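Local structure of mannan endo-1,4-beta-mannosidase (3CBW) at residues A[252-261]-A[289-300]. The protein catalyses the endo-hydrolysis of beta-1,4-linked mannan, galactomannan and glucomannan as a secreted beta-mannanase of glycosyl hydrolase family 26. The protein carries 3 engineered substitutions. Residues are numbered along the deposited sequence; the frame is centred on the assembly and turned at random.
Sequences FQDAYSINGY and LFINAIKQKYPK
The phenol oxygen of Tyr-298 works in both directions at once: its OH donates to Ala-255 O at 2.7 Å and accepts from Ile-258 N at 3.1 Å, so one hydroxyl of 289-300 bridges the backbone of Ala-255 and Ile-258. The contact is a worked example of how a TIM barrel, the fold of this family, fastens a loop that follows a beta strand to a helix on the barrel's outside, here helix 287-297. The loop is shaped from within by an Asx turn, in which Asp-254 OD1 accepts from Tyr-256 N. Ala-255 turns its methyl toward the helix and packs against both Phe-290 CA and Ala-293 CB.

Tyr-256 lies flat on the helix, with Ala-293 CB over the ring centre, 3.7 Å from the centroid, in a CH-pi contact. With CG swung beside its own backbone N (chi1 -63°), its hydroxyl arrives at Asn-292 OD1, a 2.6 Å bond tilted from the carbonyl plane. Asn-292 OD1 also accepts from Gln-296 NE2, whose hydrogen bond one helical turn on helps fix the amide. Replacing Tyr-256 by an alanine would probably uncover the Ala-293 methyl and leave Asn-292 OD1 with Gln-296 as its remaining donor here.

Deeper in, Phe-252 CZ meets Phe-290 CD1 at 3.6 Å, and both side chains also touch Val-276 of strand 271-278; neighbouring Tyr-251 probably binds substrate, as in relatives.

Further along 289-300, Tyr-298 directs its ring edge at the face of Tyr-261, the planes 61° apart, while Tyr-298 CA and Lys-297 O cover that same face. The Tyr-261 OH lies against Pro-299 CD and accepts from Lys-300 N at 3.0 Å, with an N-H...O angle of 159°.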
# COMPACT_ATOMS: atom_id res chain seq x y z
N PHE A 252 -14.68 2.85 -7.11
CA PHE A 252 -16.11 2.88 -6.90
C PHE A 252 -16.70 4.14 -7.50
O PHE A 252 -16.00 5.12 -7.79
CB PHE A 252 -16.41 2.86 -5.40
CG PHE A 252 -15.70 3.94 -4.64
CD1 PHE A 252 -16.25 5.22 -4.53
CD2 PHE A 252 -14.46 3.70 -4.07
CE1 PHE A 252 -15.58 6.23 -3.85
CE2 PHE A 252 -13.79 4.70 -3.39
CZ PHE A 252 -14.35 5.96 -3.27
N GLN A 253 -18.02 4.11 -7.66
CA GLN A 253 -18.76 5.34 -7.90
C GLN A 253 -19.45 5.84 -6.63
O GLN A 253 -19.58 7.06 -6.44
CB GLN A 253 -19.76 5.14 -9.04
CG GLN A 253 -20.58 6.40 -9.40
CD GLN A 253 -19.76 7.68 -9.54
OE1 GLN A 253 -20.12 8.72 -8.99
NE2 GLN A 253 -18.66 7.60 -10.29
N ASP A 254 -19.88 4.91 -5.79
CA ASP A 254 -20.61 5.21 -4.57
C ASP A 254 -19.67 5.06 -3.38
O ASP A 254 -19.35 3.94 -2.96
CB ASP A 254 -21.79 4.24 -4.44
CG ASP A 254 -22.64 4.48 -3.21
OD1 ASP A 254 -22.32 5.34 -2.38
OD2 ASP A 254 -23.66 3.76 -3.09
N ALA A 255 -19.26 6.20 -2.82
CA ALA A 255 -18.35 6.20 -1.67
C ALA A 255 -18.92 5.59 -0.41
O ALA A 255 -18.18 5.24 0.49
CB ALA A 255 -17.90 7.62 -1.38
N TYR A 256 -20.24 5.47 -0.33
CA TYR A 256 -20.90 5.10 0.91
C TYR A 256 -21.22 3.61 0.99
O TYR A 256 -21.66 3.14 2.05
CB TYR A 256 -22.18 5.92 1.06
CG TYR A 256 -21.93 7.41 1.17
CD1 TYR A 256 -22.00 8.05 2.39
CD2 TYR A 256 -21.64 8.17 0.03
CE1 TYR A 256 -21.78 9.42 2.49
CE2 TYR A 256 -21.41 9.52 0.13
CZ TYR A 256 -21.49 10.14 1.35
OH TYR A 256 -21.28 11.49 1.40
N SER A 257 -21.00 2.90 -0.11
CA SER A 257 -21.37 1.49 -0.23
C SER A 257 -20.16 0.56 -0.26
O SER A 257 -20.29 -0.60 -0.65
CB SER A 257 -22.22 1.28 -1.48
OG SER A 257 -23.50 1.82 -1.27
N ILE A 258 -19.01 1.06 0.15
CA ILE A 258 -17.80 0.24 0.11
C ILE A 258 -17.90 -0.84 1.18
O ILE A 258 -18.19 -0.56 2.34
CB ILE A 258 -16.53 1.08 0.30
CG1 ILE A 258 -16.45 2.19 -0.76
CG2 ILE A 258 -15.30 0.19 0.21
CD1 ILE A 258 -15.42 3.28 -0.46
N ASN A 259 -17.71 -2.09 0.75
CA ASN A 259 -17.79 -3.24 1.63
C ASN A 259 -16.43 -3.59 2.20
O ASN A 259 -15.43 -3.58 1.47
CB ASN A 259 -18.36 -4.41 0.81
CG ASN A 259 -18.52 -5.69 1.61
OD1 ASN A 259 -17.54 -6.38 1.90
ND2 ASN A 259 -19.76 -6.04 1.92
N GLY A 260 -16.38 -3.90 3.49
CA GLY A 260 -15.18 -4.50 4.08
C GLY A 260 -14.63 -3.81 5.31
O GLY A 260 -13.79 -4.37 6.02
N TYR A 261 -15.08 -2.59 5.56
CA TYR A 261 -14.59 -1.80 6.67
C TYR A 261 -14.85 -2.48 8.02
O TYR A 261 -13.97 -2.54 8.87
CB TYR A 261 -15.21 -0.41 6.62
CG TYR A 261 -14.99 0.45 7.83
CD1 TYR A 261 -13.85 1.25 7.94
CD2 TYR A 261 -15.93 0.49 8.86
CE1 TYR A 261 -13.65 2.06 9.04
CE2 TYR A 261 -15.73 1.28 9.98
CZ TYR A 261 -14.60 2.07 10.06
OH TYR A 261 -14.40 2.88 11.13
N LEU A 289 -17.30 13.80 -1.61
CA LEU A 289 -18.20 12.78 -1.09
C LEU A 289 -17.45 11.65 -0.41
O LEU A 289 -17.95 11.03 0.52
CB LEU A 289 -19.12 12.25 -2.20
CG LEU A 289 -20.07 13.30 -2.79
CD1 LEU A 289 -20.74 12.76 -4.04
CD2 LEU A 289 -21.10 13.78 -1.75
N PHE A 290 -16.25 11.36 -0.90
CA PHE A 290 -15.41 10.32 -0.29
C PHE A 290 -14.98 10.71 1.13
O PHE A 290 -15.10 9.90 2.06
CB PHE A 290 -14.20 10.04 -1.18
CG PHE A 290 -13.19 9.10 -0.58
CD1 PHE A 290 -13.53 7.79 -0.26
CD2 PHE A 290 -11.87 9.52 -0.37
CE1 PHE A 290 -12.59 6.91 0.28
CE2 PHE A 290 -10.93 8.65 0.17
CZ PHE A 290 -11.29 7.35 0.49
N ILE A 291 -14.52 11.94 1.32
CA ILE A 291 -14.17 12.37 2.67
C ILE A 291 -15.41 12.44 3.58
O ILE A 291 -15.33 12.12 4.76
CB ILE A 291 -13.31 13.68 2.72
CG1 ILE A 291 -12.72 13.89 4.13
CG2 ILE A 291 -14.09 14.89 2.26
CD1 ILE A 291 -11.73 12.84 4.57
N ASN A 292 -16.56 12.84 3.03
CA ASN A 292 -17.77 12.82 3.81
C ASN A 292 -18.15 11.40 4.23
O ASN A 292 -18.55 11.17 5.37
CB ASN A 292 -18.93 13.46 3.05
CG ASN A 292 -20.18 13.51 3.89
OD1 ASN A 292 -21.08 12.68 3.75
ND2 ASN A 292 -20.23 14.46 4.82
N ALA A 293 -18.03 10.45 3.31
CA ALA A 293 -18.29 9.04 3.62
C ALA A 293 -17.34 8.52 4.70
O ALA A 293 -17.75 7.76 5.58
CB ALA A 293 -18.21 8.18 2.37
N ILE A 294 -16.08 8.93 4.65
CA ILE A 294 -15.16 8.57 5.73
C ILE A 294 -15.68 9.04 7.08
O ILE A 294 -15.73 8.27 8.04
CB ILE A 294 -13.72 9.08 5.46
CG1 ILE A 294 -13.07 8.22 4.38
CG2 ILE A 294 -12.90 9.03 6.72
CD1 ILE A 294 -11.79 8.80 3.79
N LYS A 295 -16.11 10.30 7.14
CA LYS A 295 -16.60 10.85 8.40
C LYS A 295 -17.84 10.11 8.90
O LYS A 295 -17.98 9.85 10.10
CB LYS A 295 -16.92 12.33 8.25
CG LYS A 295 -15.74 13.19 7.96
CD LYS A 295 -16.17 14.62 8.03
CE LYS A 295 -15.08 15.51 7.55
NZ LYS A 295 -15.21 16.90 8.08
N GLN A 296 -18.74 9.77 7.99
CA GLN A 296 -20.02 9.15 8.38
C GLN A 296 -19.97 7.64 8.53
O GLN A 296 -20.69 7.07 9.37
CB GLN A 296 -21.10 9.49 7.34
CG GLN A 296 -21.45 10.96 7.25
CD GLN A 296 -22.87 11.16 6.76
OE1 GLN A 296 -23.82 10.69 7.38
NE2 GLN A 296 -23.02 11.84 5.63
N LYS A 297 -19.16 6.98 7.71
CA LYS A 297 -19.21 5.51 7.52
C LYS A 297 -17.90 4.82 7.93
O LYS A 297 -17.92 3.67 8.34
CB LYS A 297 -19.47 5.15 6.05
CG LYS A 297 -20.65 5.85 5.34
CD LYS A 297 -22.01 5.51 5.94
CE LYS A 297 -22.42 4.07 5.70
NZ LYS A 297 -23.75 3.84 6.32
N TYR A 298 -16.76 5.49 7.77
CA TYR A 298 -15.46 4.83 7.94
C TYR A 298 -14.53 5.66 8.85
O TYR A 298 -13.39 5.95 8.48
CB TYR A 298 -14.78 4.57 6.57
CG TYR A 298 -15.72 4.21 5.43
CD1 TYR A 298 -16.43 3.00 5.42
CD2 TYR A 298 -15.88 5.07 4.35
CE1 TYR A 298 -17.29 2.68 4.35
CE2 TYR A 298 -16.73 4.76 3.29
CZ TYR A 298 -17.44 3.57 3.31
OH TYR A 298 -18.29 3.27 2.26
N PRO A 299 -14.99 6.03 10.05
CA PRO A 299 -14.22 6.99 10.83
C PRO A 299 -12.84 6.53 11.30
O PRO A 299 -11.98 7.37 11.58
CB PRO A 299 -15.14 7.31 12.02
CG PRO A 299 -15.97 6.08 12.15
CD PRO A 299 -16.24 5.65 10.74
N LYS A 300 -12.62 5.22 11.39
CA LYS A 300 -11.31 4.69 11.81
C LYS A 300 -10.24 4.77 10.71
O LYS A 300 -9.08 4.46 10.96
CB LYS A 300 -11.43 3.25 12.31
CG LYS A 300 -12.22 3.12 13.61
CD LYS A 300 -12.27 1.67 14.03
CE LYS A 300 -12.84 1.52 15.42
NZ LYS A 300 -12.77 0.09 15.83